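Local atomic coordinates of uncharacterized protein (Pseudomonas aeruginosa UCBPP-PA14, PDB entry 3FD9), a protein that represses the type III secretion regulon as an antiactivator, disrupting self-association and DNA binding of the transcriptional activator ExsA until host contact induces the system. Residues Arg42-Gln47 and Asp79-Cys84; Gln135-Ser140 and Lys163-Thr168; Ser188-Trp193 and Ala207-Ile212. One frame throughout, in Å; residues are numbered along the deposited sequence.

Contact 1. Residues Arg42-Gln47 and Asp79-Cys84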
loop_
_atom_site.group_PDB
_atom_site.type_symbol
_atom_site.label_atom_id
_atom_site.label_comp_id
_atom_site.label_asym_id
_atom_site.label_seq_id
_atom_site.Cartn_x
_atom_site.Cartn_y
_atom_site.Cartn_z
ATOM N N ARG A 42 13.759 -12.760 -16.505
ATOM C CA ARG A 42 12.974 -11.619 -16.974
ATOM C C ARG A 42 11.771 -12.042 -17.823
ATOM O O ARG A 42 10.704 -11.425 -17.767
ATOM C CB ARG A 42 13.863 -10.667 -17.774
ATOM C CG ARG A 42 13.251 -9.308 -18.083
ATOM C CD ARG A 42 13.696 -8.836 -19.476
ATOM N NE ARG A 42 14.981 -9.422 -19.854
ATOM C CZ ARG A 42 15.118 -10.397 -20.756
ATOM N NH1 ARG A 42 14.046 -10.888 -21.380
ATOM N NH2 ARG A 42 16.323 -10.882 -21.043
ATOM N N LEU A 43 11.956 -13.095 -18.610
ATOM C CA LEU A 43 10.920 -13.563 -19.521
ATOM C C LEU A 43 9.775 -14.232 -18.771
ATOM O O LEU A 43 8.617 -14.088 -19.146
ATOM C CB LEU A 43 11.524 -14.518 -20.560
ATOM C CG LEU A 43 10.648 -15.145 -21.656
ATOM C CD1 LEU A 43 9.866 -16.344 -21.132
ATOM C CD2 LEU A 43 9.700 -14.125 -22.289
ATOM N N ARG A 44 10.101 -14.967 -17.716
ATOM C CA ARG A 44 9.088 -15.658 -16.926
ATOM C C ARG A 44 8.302 -14.669 -16.088
ATOM O O ARG A 44 7.100 -14.822 -15.875
ATOM C CB ARG A 44 9.742 -16.693 -16.021
ATOM C CG ARG A 44 10.259 -17.907 -16.761
ATOM C CD ARG A 44 9.117 -18.787 -17.240
ATOM N NE ARG A 44 9.613 -19.980 -17.913
ATOM C CZ ARG A 44 9.574 -20.162 -19.228
ATOM N NH1 ARG A 44 9.045 -19.231 -20.011
ATOM N NH2 ARG A 44 10.062 -21.276 -19.763
ATOM N N LEU A 45 8.996 -13.649 -15.602
ATOM C CA LEU A 45 8.351 -12.585 -14.850
ATOM C C LEU A 45 7.247 -11.919 -15.649
ATOM O O LEU A 45 6.187 -11.654 -15.115
ATOM C CB LEU A 45 9.367 -11.529 -14.414
ATOM C CG LEU A 45 9.630 -11.467 -12.920
ATOM C CD1 LEU A 45 10.037 -10.053 -12.550
ATOM C CD2 LEU A 45 8.380 -11.854 -12.174
ATOM N N GLU A 46 7.506 -11.626 -16.919
ATOM C CA GLU A 46 6.510 -10.958 -17.744
ATOM C C GLU A 46 5.384 -11.924 -18.078
ATOM O O GLU A 46 4.227 -11.526 -18.172
ATOM C CB GLU A 46 7.133 -10.379 -19.018
ATOM C CG GLU A 46 7.288 -11.381 -20.156
ATOM C CD GLU A 46 7.894 -10.775 -21.424
ATOM O OE1 GLU A 46 8.595 -9.741 -21.325
ATOM O OE2 GLU A 46 7.670 -11.343 -22.519
ATOM N N GLN A 47 5.708 -13.201 -18.232
ATOM C CA GLN A 47 4.664 -14.188 -18.484
ATOM C C GLN A 47 3.753 -14.302 -17.282
ATOM O O GLN A 47 2.534 -14.399 -17.421
ATOM C CB GLN A 47 5.243 -15.555 -18.841
ATOM C CG GLN A 47 5.660 -15.668 -20.295
ATOM C CD GLN A 47 6.571 -16.842 -20.539
ATOM O OE1 GLN A 47 6.890 -17.583 -19.619
ATOM N NE2 GLN A 47 6.997 -17.020 -21.784
ATOM N N ASP A 79 9.502 -24.939 -17.045
ATOM C CA ASP A 79 10.096 -24.367 -18.256
ATOM C C ASP A 79 9.227 -24.505 -19.507
ATOM O O ASP A 79 9.587 -24.019 -20.578
ATOM C CB ASP A 79 11.502 -24.922 -18.502
ATOM C CG ASP A 79 12.529 -24.331 -17.561
ATOM O OD1 ASP A 79 12.168 -23.408 -16.799
ATOM O OD2 ASP A 79 13.693 -24.785 -17.580
ATOM N N ASP A 80 8.090 -25.175 -19.365
ATOM C CA ASP A 80 7.072 -25.161 -20.401
ATOM C C ASP A 80 6.549 -23.726 -20.496
ATOM O O ASP A 80 6.469 -23.031 -19.486
ATOM C CB ASP A 80 5.956 -26.140 -20.042
ATOM C CG ASP A 80 4.672 -25.864 -20.790
ATOM O OD1 ASP A 80 3.804 -25.165 -20.224
ATOM O OD2 ASP A 80 4.525 -26.349 -21.934
ATOM N N ASP A 81 6.217 -23.275 -21.701
ATOM C CA ASP A 81 5.826 -21.878 -21.915
ATOM C C ASP A 81 4.388 -21.591 -21.498
ATOM O O ASP A 81 3.951 -20.439 -21.482
ATOM C CB ASP A 81 6.037 -21.480 -23.376
ATOM C CG ASP A 81 7.501 -21.360 -23.737
ATOM O OD1 ASP A 81 7.847 -21.581 -24.921
ATOM O OD2 ASP A 81 8.304 -21.050 -22.832
ATOM N N GLY A 82 3.654 -22.645 -21.169
ATOM C CA GLY A 82 2.300 -22.499 -20.669
ATOM C C GLY A 82 2.207 -22.903 -19.211
ATOM O O GLY A 82 1.181 -23.418 -18.771
ATOM N N TRP A 83 3.290 -22.662 -18.472
ATOM C CA TRP A 83 3.388 -23.032 -17.061
ATOM C C TRP A 83 2.346 -22.317 -16.210
ATOM O O TRP A 83 1.842 -22.874 -15.238
ATOM C CB TRP A 83 4.786 -22.744 -16.527
ATOM C CG TRP A 83 5.214 -21.305 -16.654
ATOM C CD1 TRP A 83 5.730 -20.693 -17.764
ATOM C CD2 TRP A 83 5.190 -20.308 -15.625
ATOM N NE1 TRP A 83 6.014 -19.375 -17.490
ATOM C CE2 TRP A 83 5.691 -19.114 -16.184
ATOM C CE3 TRP A 83 4.785 -20.306 -14.285
ATOM C CZ2 TRP A 83 5.792 -17.936 -15.456
ATOM C CZ3 TRP A 83 4.886 -19.138 -13.566
ATOM C CH2 TRP A 83 5.387 -17.969 -14.148
ATOM N N CYS A 84 2.022 -21.086 -16.588
ATOM C CA CYS A 84 0.998 -20.317 -15.895
ATOM C C CYS A 84 -0.323 -21.071 -15.785
ATOM O O CYS A 84 -1.113 -20.831 -14.874
ATOM C CB CYS A 84 0.758 -18.999 -16.622
ATOM S SG CYS A 84 2.182 -17.923 -16.658
#

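Contact 2. Residues Gln135-Ser140 and Lys163-Thr168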
loop_
_atom_site.group_PDB
_atom_site.type_symbol
_atom_site.label_atom_id
_atom_site.label_comp_id
_atom_site.label_asym_id
_atom_site.label_seq_id
_atom_site.Cartn_x
_atom_site.Cartn_y
_atom_site.Cartn_z
ATOM N N GLN A 135 -5.775 12.721 -12.406
ATOM C CA GLN A 135 -4.631 13.242 -13.145
ATOM C C GLN A 135 -4.769 14.724 -13.455
ATOM O O GLN A 135 -3.793 15.471 -13.402
ATOM C CB GLN A 135 -4.420 12.448 -14.437
ATOM C CG GLN A 135 -3.789 11.096 -14.204
ATOM C CD GLN A 135 -2.568 11.198 -13.314
ATOM O OE1 GLN A 135 -1.792 12.152 -13.416
ATOM N NE2 GLN A 135 -2.394 10.221 -12.427
ATOM N N LEU A 136 -5.984 15.145 -13.780
ATOM C CA LEU A 136 -6.236 16.546 -14.084
ATOM C C LEU A 136 -6.159 17.423 -12.830
ATOM O O LEU A 136 -5.845 18.608 -12.918
ATOM C CB LEU A 136 -7.591 16.715 -14.776
ATOM C CG LEU A 136 -7.749 16.124 -16.178
ATOM C CD1 LEU A 136 -9.187 16.261 -16.651
ATOM C CD2 LEU A 136 -6.800 16.788 -17.158
ATOM N N ARG A 137 -6.446 16.846 -11.667
ATOM C CA ARG A 137 -6.340 17.593 -10.418
ATOM C C ARG A 137 -4.877 17.784 -10.047
ATOM O O ARG A 137 -4.445 18.895 -9.749
ATOM C CB ARG A 137 -7.096 16.895 -9.288
ATOM C CG ARG A 137 -8.556 16.639 -9.610
ATOM C CD ARG A 137 -9.389 16.395 -8.361
ATOM N NE ARG A 137 -10.715 15.882 -8.700
ATOM C CZ ARG A 137 -11.716 16.631 -9.157
ATOM N NH1 ARG A 137 -11.549 17.937 -9.330
ATOM N NH2 ARG A 137 -12.886 16.073 -9.443
ATOM N N ILE A 138 -4.116 16.696 -10.070
ATOM C CA ILE A 138 -2.672 16.773 -9.887
ATOM C C ILE A 138 -2.082 17.766 -10.883
ATOM O O ILE A 138 -1.104 18.450 -10.597
ATOM C CB ILE A 138 -2.001 15.400 -10.099
ATOM C CG1 ILE A 138 -2.110 14.542 -8.835
ATOM C CG2 ILE A 138 -0.540 15.575 -10.474
ATOM C CD1 ILE A 138 -3.526 14.134 -8.468
ATOM N N LYS A 139 -2.701 17.845 -12.055
ATOM C CA LYS A 139 -2.211 18.689 -13.133
ATOM C C LYS A 139 -2.604 20.146 -12.909
ATOM O O LYS A 139 -1.998 21.051 -13.474
ATOM C CB LYS A 139 -2.753 18.183 -14.476
ATOM C CG LYS A 139 -1.791 18.316 -15.659
ATOM C CD LYS A 139 -2.035 19.584 -16.470
ATOM C CE LYS A 139 -1.254 19.550 -17.783
ATOM N NZ LYS A 139 -1.559 20.709 -18.675
ATOM N N SER A 140 -3.622 20.370 -12.084
ATOM C CA SER A 140 -4.077 21.727 -11.793
ATOM C C SER A 140 -3.446 22.252 -10.506
ATOM O O SER A 140 -3.078 23.423 -10.418
ATOM C CB SER A 140 -5.603 21.785 -11.706
ATOM O OG SER A 140 -6.094 20.898 -10.715
ATOM N N LYS A 163 -11.922 22.622 -19.672
ATOM C CA LYS A 163 -12.761 21.816 -20.553
ATOM C C LYS A 163 -12.466 20.322 -20.409
ATOM O O LYS A 163 -13.376 19.496 -20.474
ATOM C CB LYS A 163 -12.617 22.260 -22.014
ATOM C CG LYS A 163 -13.187 23.643 -22.297
ATOM C CD LYS A 163 -13.690 23.789 -23.735
ATOM C CE LYS A 163 -12.565 24.083 -24.725
ATOM N NZ LYS A 163 -11.832 22.861 -25.155
ATOM N N CYS A 164 -11.199 19.976 -20.208
ATOM C CA CYS A 164 -10.832 18.576 -20.023
ATOM C C CYS A 164 -11.559 17.994 -18.824
ATOM O O CYS A 164 -12.137 16.911 -18.905
ATOM C CB CYS A 164 -9.322 18.417 -19.846
ATOM S SG CYS A 164 -8.382 18.510 -21.380
ATOM N N GLN A 165 -11.523 18.719 -17.711
ATOM C CA GLN A 165 -12.178 18.270 -16.492
ATOM C C GLN A 165 -13.691 18.272 -16.681
ATOM O O GLN A 165 -14.378 17.339 -16.267
ATOM C CB GLN A 165 -11.781 19.151 -15.305
ATOM C CG GLN A 165 -12.251 18.620 -13.959
ATOM C CD GLN A 165 -11.510 17.365 -13.530
ATOM O OE1 GLN A 165 -10.300 17.392 -13.301
ATOM N NE2 GLN A 165 -12.238 16.258 -13.407
ATOM N N ALA A 166 -14.200 19.323 -17.318
ATOM C CA ALA A 166 -15.624 19.422 -17.623
ATOM C C ALA A 166 -16.089 18.223 -18.446
ATOM O O ALA A 166 -16.995 17.501 -18.041
ATOM C CB ALA A 166 -15.928 20.727 -18.355
ATOM N N ARG A 167 -15.465 18.020 -19.602
ATOM C CA ARG A 167 -15.781 16.882 -20.454
ATOM C C ARG A 167 -15.746 15.592 -19.647
ATOM O O ARG A 167 -16.734 14.862 -19.578
ATOM C CB ARG A 167 -14.796 16.795 -21.622
ATOM C CG ARG A 167 -14.858 15.486 -22.399
ATOM C CD ARG A 167 -16.205 15.285 -23.086
ATOM N NE ARG A 167 -16.524 16.372 -24.010
ATOM C CZ ARG A 167 -17.488 17.267 -23.812
ATOM N NH1 ARG A 167 -18.244 17.201 -22.723
ATOM N NH2 ARG A 167 -17.703 18.225 -24.707
ATOM N N THR A 168 -14.601 15.319 -19.033
ATOM C CA THR A 168 -14.445 14.134 -18.205
ATOM C C THR A 168 -15.629 14.014 -17.262
ATOM O O THR A 168 -16.199 12.941 -17.106
ATOM C CB THR A 168 -13.141 14.178 -17.389
ATOM O OG1 THR A 168 -12.019 14.090 -18.275
ATOM C CG2 THR A 168 -13.094 13.018 -16.408
#

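Contact 3. Residues Ser188-Trp193 and Ala207-Ile212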
loop_
_atom_site.group_PDB
_atom_site.type_symbol
_atom_site.label_atom_id
_atom_site.label_comp_id
_atom_site.label_asym_id
_atom_site.label_seq_id
_atom_site.Cartn_x
_atom_site.Cartn_y
_atom_site.Cartn_z
ATOM N N SER A 188 -34.201 -5.331 -8.871
ATOM C CA SER A 188 -35.510 -5.945 -9.042
ATOM C C SER A 188 -35.417 -7.440 -9.326
ATOM O O SER A 188 -36.303 -8.206 -8.939
ATOM C CB SER A 188 -36.285 -5.255 -10.166
ATOM O OG SER A 188 -36.639 -3.932 -9.803
ATOM N N ALA A 189 -34.346 -7.852 -10.001
ATOM C CA ALA A 189 -34.219 -9.230 -10.475
ATOM C C ALA A 189 -33.673 -10.178 -9.409
ATOM O O ALA A 189 -33.731 -11.399 -9.565
ATOM C CB ALA A 189 -33.359 -9.282 -11.710
ATOM N N TRP A 190 -33.128 -9.601 -8.340
ATOM C CA TRP A 190 -32.590 -10.358 -7.214
ATOM C C TRP A 190 -32.728 -9.523 -5.955
ATOM O O TRP A 190 -31.732 -9.029 -5.422
ATOM C CB TRP A 190 -31.114 -10.670 -7.422
ATOM C CG TRP A 190 -30.590 -11.715 -6.480
ATOM C CD1 TRP A 190 -31.211 -12.205 -5.371
ATOM C CD2 TRP A 190 -29.323 -12.379 -6.557
ATOM N NE1 TRP A 190 -30.418 -13.147 -4.758
ATOM C CE2 TRP A 190 -29.249 -13.268 -5.467
ATOM C CE3 TRP A 190 -28.247 -12.315 -7.449
ATOM C CZ2 TRP A 190 -28.142 -14.086 -5.244
ATOM C CZ3 TRP A 190 -27.147 -13.126 -7.223
ATOM C CH2 TRP A 190 -27.105 -14.000 -6.129
ATOM N N PRO A 191 -33.964 -9.370 -5.471
ATOM C CA PRO A 191 -34.290 -8.453 -4.374
ATOM C C PRO A 191 -33.431 -8.673 -3.133
ATOM O O PRO A 191 -32.974 -7.693 -2.550
ATOM C CB PRO A 191 -35.753 -8.783 -4.071
ATOM C CG PRO A 191 -36.278 -9.386 -5.350
ATOM C CD PRO A 191 -35.131 -10.150 -5.912
ATOM N N ASN A 192 -33.208 -9.929 -2.747
ATOM C CA ASN A 192 -32.543 -10.239 -1.480
ATOM C C ASN A 192 -31.027 -10.403 -1.537
ATOM O O ASN A 192 -30.435 -11.002 -0.634
ATOM C CB ASN A 192 -33.146 -11.494 -0.850
ATOM C CG ASN A 192 -34.595 -11.315 -0.458
ATOM O OD1 ASN A 192 -35.386 -12.253 -0.553
ATOM N ND2 ASN A 192 -34.955 -10.110 -0.016
ATOM N N TRP A 193 -30.397 -9.875 -2.584
ATOM C CA TRP A 193 -28.938 -9.916 -2.693
ATOM C C TRP A 193 -28.310 -9.202 -1.506
ATOM O O TRP A 193 -27.395 -9.723 -0.894
ATOM C CB TRP A 193 -28.475 -9.306 -4.016
ATOM C CG TRP A 193 -27.015 -8.932 -4.088
ATOM C CD1 TRP A 193 -26.496 -7.670 -4.091
ATOM C CD2 TRP A 193 -25.898 -9.821 -4.204
ATOM N NE1 TRP A 193 -25.126 -7.718 -4.190
ATOM C CE2 TRP A 193 -24.735 -9.028 -4.259
ATOM C CE3 TRP A 193 -25.770 -11.208 -4.260
ATOM C CZ2 TRP A 193 -23.463 -9.574 -4.364
ATOM C CZ3 TRP A 193 -24.517 -11.751 -4.364
ATOM C CH2 TRP A 193 -23.372 -10.937 -4.415
ATOM N N ALA A 207 -28.691 -18.417 3.535
ATOM C CA ALA A 207 -30.149 -18.430 3.440
ATOM C C ALA A 207 -30.737 -17.075 3.042
ATOM O O ALA A 207 -31.752 -17.008 2.354
ATOM C CB ALA A 207 -30.757 -18.915 4.750
ATOM N N GLY A 208 -30.092 -15.999 3.476
ATOM C CA GLY A 208 -30.603 -14.662 3.248
ATOM C C GLY A 208 -30.699 -14.277 1.785
ATOM O O GLY A 208 -31.343 -13.289 1.453
ATOM N N PHE A 209 -30.057 -15.049 0.910
ATOM C CA PHE A 209 -29.978 -14.703 -0.510
ATOM C C PHE A 209 -31.213 -15.118 -1.296
ATOM O O PHE A 209 -31.514 -14.530 -2.336
ATOM C CB PHE A 209 -28.753 -15.345 -1.171
ATOM C CG PHE A 209 -27.467 -14.647 -0.883
ATOM C CD1 PHE A 209 -27.173 -13.442 -1.488
ATOM C CD2 PHE A 209 -26.538 -15.208 -0.024
ATOM C CE1 PHE A 209 -25.980 -12.798 -1.229
ATOM C CE2 PHE A 209 -25.350 -14.581 0.243
ATOM C CZ PHE A 209 -25.065 -13.370 -0.353
ATOM N N GLU A 210 -31.913 -16.144 -0.826
ATOM C CA GLU A 210 -33.054 -16.655 -1.574
ATOM C C GLU A 210 -34.291 -15.774 -1.425
ATOM O O GLU A 210 -34.478 -15.115 -0.398
ATOM C CB GLU A 210 -33.346 -18.116 -1.223
ATOM C CG GLU A 210 -33.158 -18.481 0.234
ATOM C CD GLU A 210 -32.645 -19.905 0.400
ATOM O OE1 GLU A 210 -31.797 -20.329 -0.420
ATOM O OE2 GLU A 210 -33.080 -20.596 1.350
ATOM N N PRO A 211 -35.140 -15.754 -2.467
ATOM C CA PRO A 211 -34.997 -16.608 -3.650
ATOM C C PRO A 211 -33.937 -16.082 -4.614
ATOM O O PRO A 211 -33.906 -14.879 -4.885
ATOM C CB PRO A 211 -36.379 -16.511 -4.317
ATOM C CG PRO A 211 -37.192 -15.548 -3.477
ATOM C CD PRO A 211 -36.234 -14.789 -2.637
ATOM N N ILE A 212 -33.102 -16.972 -5.141
ATOM C CA ILE A 212 -32.074 -16.580 -6.104
ATOM C C ILE A 212 -32.587 -16.696 -7.538
ATOM O O ILE A 212 -33.446 -17.529 -7.819
ATOM C CB ILE A 212 -30.806 -17.448 -5.956
ATOM C CG1 ILE A 212 -30.994 -18.790 -6.648
ATOM C CG2 ILE A 212 -30.468 -17.667 -4.484
ATOM C CD1 ILE A 212 -29.708 -19.401 -7.108
#

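Contact 1. Residues Arg42-Gln47 and Asp79-Cys84
Asp79 meets Arg44 where a loop runs beside a helix of the ExsD N-terminal domain; an Asx turn and a type I beta turn from Asp80 to Trp83 shape that loop. The backbone O of Asp79 lies 2.9 Å from Arg44 NH2, though the angle is too poor for a hydrogen bond. Asp80 serves its own loop: its OD1 accepts from Gly82 N to close the Asx turn, while its backbone O lies over one face of the Arg44 guanidinium. Asp81 brings the countercharge, its OD2 forming a salt bridge with Arg44 NH1 at 3.4 Å that is weak as a hydrogen bond; carboxylate and guanidinium planes stand 71° apart. Trp83 is the buried member, backed by Cys75 and Ala76 of helix 66-76. Its chi1 of 58° sets CG between the backbone N and the carbonyl carbon and turns the indole to the helix, where NE1 gives Gln47 OE1 a nearly straight bond (169°) of 2.9 Å. That oxygen also accepts from Arg44 NH1 at 2.7 Å, on a lone pair, which limits rotation of the amide. Cys84 ends the segment, its SG over the centre of the Trp83 ring and 3.6 Å from Gln47 O.

Contact 2. Residues Gln135-Ser140 and Lys163-Thr168
The carbonyl O of Cys164 is held twice by Thr168, whose OG1 and backbone N, each at 2.9 Å from that oxygen, reach it from opposite faces of its plane; Leu136 packs against both residues from the facing helix. Because the Thr168 hydroxyl is bonded within its own helix, Leu136 CD1 can pack on it: CD1 of the leucine lies 3.9 Å from Thr168 OG1 and equally far from Cys164 CB, while CD2 leans on the same cysteine carbon. This is the helical hairpin of ExsD, in which helices 119-147 and 157-189 run back antiparallel to each other; the two short segments cross at -159° with their axes 10.5 Å apart.

Leu136 and Gln165 pass alongside one another, each reaching toward the other's helix. Gln165 leaves its helix with CG anti to the backbone N (chi1 -171°) and then bends at chi2, so its amide folds back beside the leucine, OE1 close to Leu136 CB. Arg137 comes across this amide at about a right angle, but the flat ends are almost parallel: guanidinium and amide planes differ by only 8° and stack, with Arg137 NH2 4.0 Å from Gln165 NE2. That NE2 is hydrogen-bonded to Ser133 OG, one turn before Arg137 on helix 119-147, which probably holds the amide in line with the guanidinium.

Around the apolar centre the assembly adds its own cover, since Phe142 of the second subunit packs on Leu136 and Val146 of that subunit on Cys164. The chemistry thus implies a hairpin joined here by leucine packing and a stacked amide, its threonine hydroxyl bonded within its own helix and its glutamine amide bonded to Ser133, and with an apolar surface that also serves subunit association.

Contact 3. Residues Ser188-Trp193 and Ala207-Ile212
Trp190 and Phe209 make the tight side of this contact, and one polar bond pins them. The indole NE1 of Trp190 donates to Phe209 O at 3.0 Å, with an N-H...O angle of 168° and the oxygen almost in the ring plane. A chi1 of -166° swings the Trp190 indole opposite its backbone N, out toward the loop, and lays its CZ2 3.9 Å from Phe209 CD1. Trp193 closes in beside the phenylalanine, the two side chains pointing the same way; CE3 of the tryptophan touches Phe209 CE1, and the phenyl and the six-membered ring of the indole are inclined at 44°. The same CE3 also lies over the rim of one face of the Trp190 ring. Asn192 points at the loop as well, its CB 3.4 Å from Gly208 O; Arg195 NE donates a hydrogen bond to that same oxygen. Helix 96-115 extends the aromatic cluster: Tyr108 stacks on Trp193, Trp111 meets Trp190 edge-to-face, and Leu104 backs both Trp193 and Phe209.

A type I beta turn from Trp190 to Trp193 follows the long helix 157-189 and leads into helix 193-203. Facing it, the loop of 207-212, part of the ExsD C-terminal domain, passes through a short 3-10 segment and a cis peptide before Pro211; the contact packs this loop on the link out of the hairpin helix.

On the solvent side, contact is thinner. Exposed Pro211 lies at the border, whereas the glutamate before it, Glu210, turns its CB away and rests on Trp220 of helix 217-223.

How the contacts relate
The three contacts follow one another along the chain without touching. Contact 1 joins a helix and a loop of the N-terminal domain at the surface, contact 2 joins the two arms of the helical hairpin, and contact 3 packs the C-terminal end of helix 157-189 and the following turn on a loop of the C-terminal domain. Contacts 2 and 3 share helix 157-189, yet their centres are about 40 Å apart. Contacts 1 and 3 lie on opposite sides of the chain's centre, about 42 Å between centres. Contacts 1 and 2 are separated by about 39 Å between centres. Residues of all three segment pairs lie against other subunits: Arg42, at the start of segment 42-47, and Leu136 on the second, Trp193 on the third.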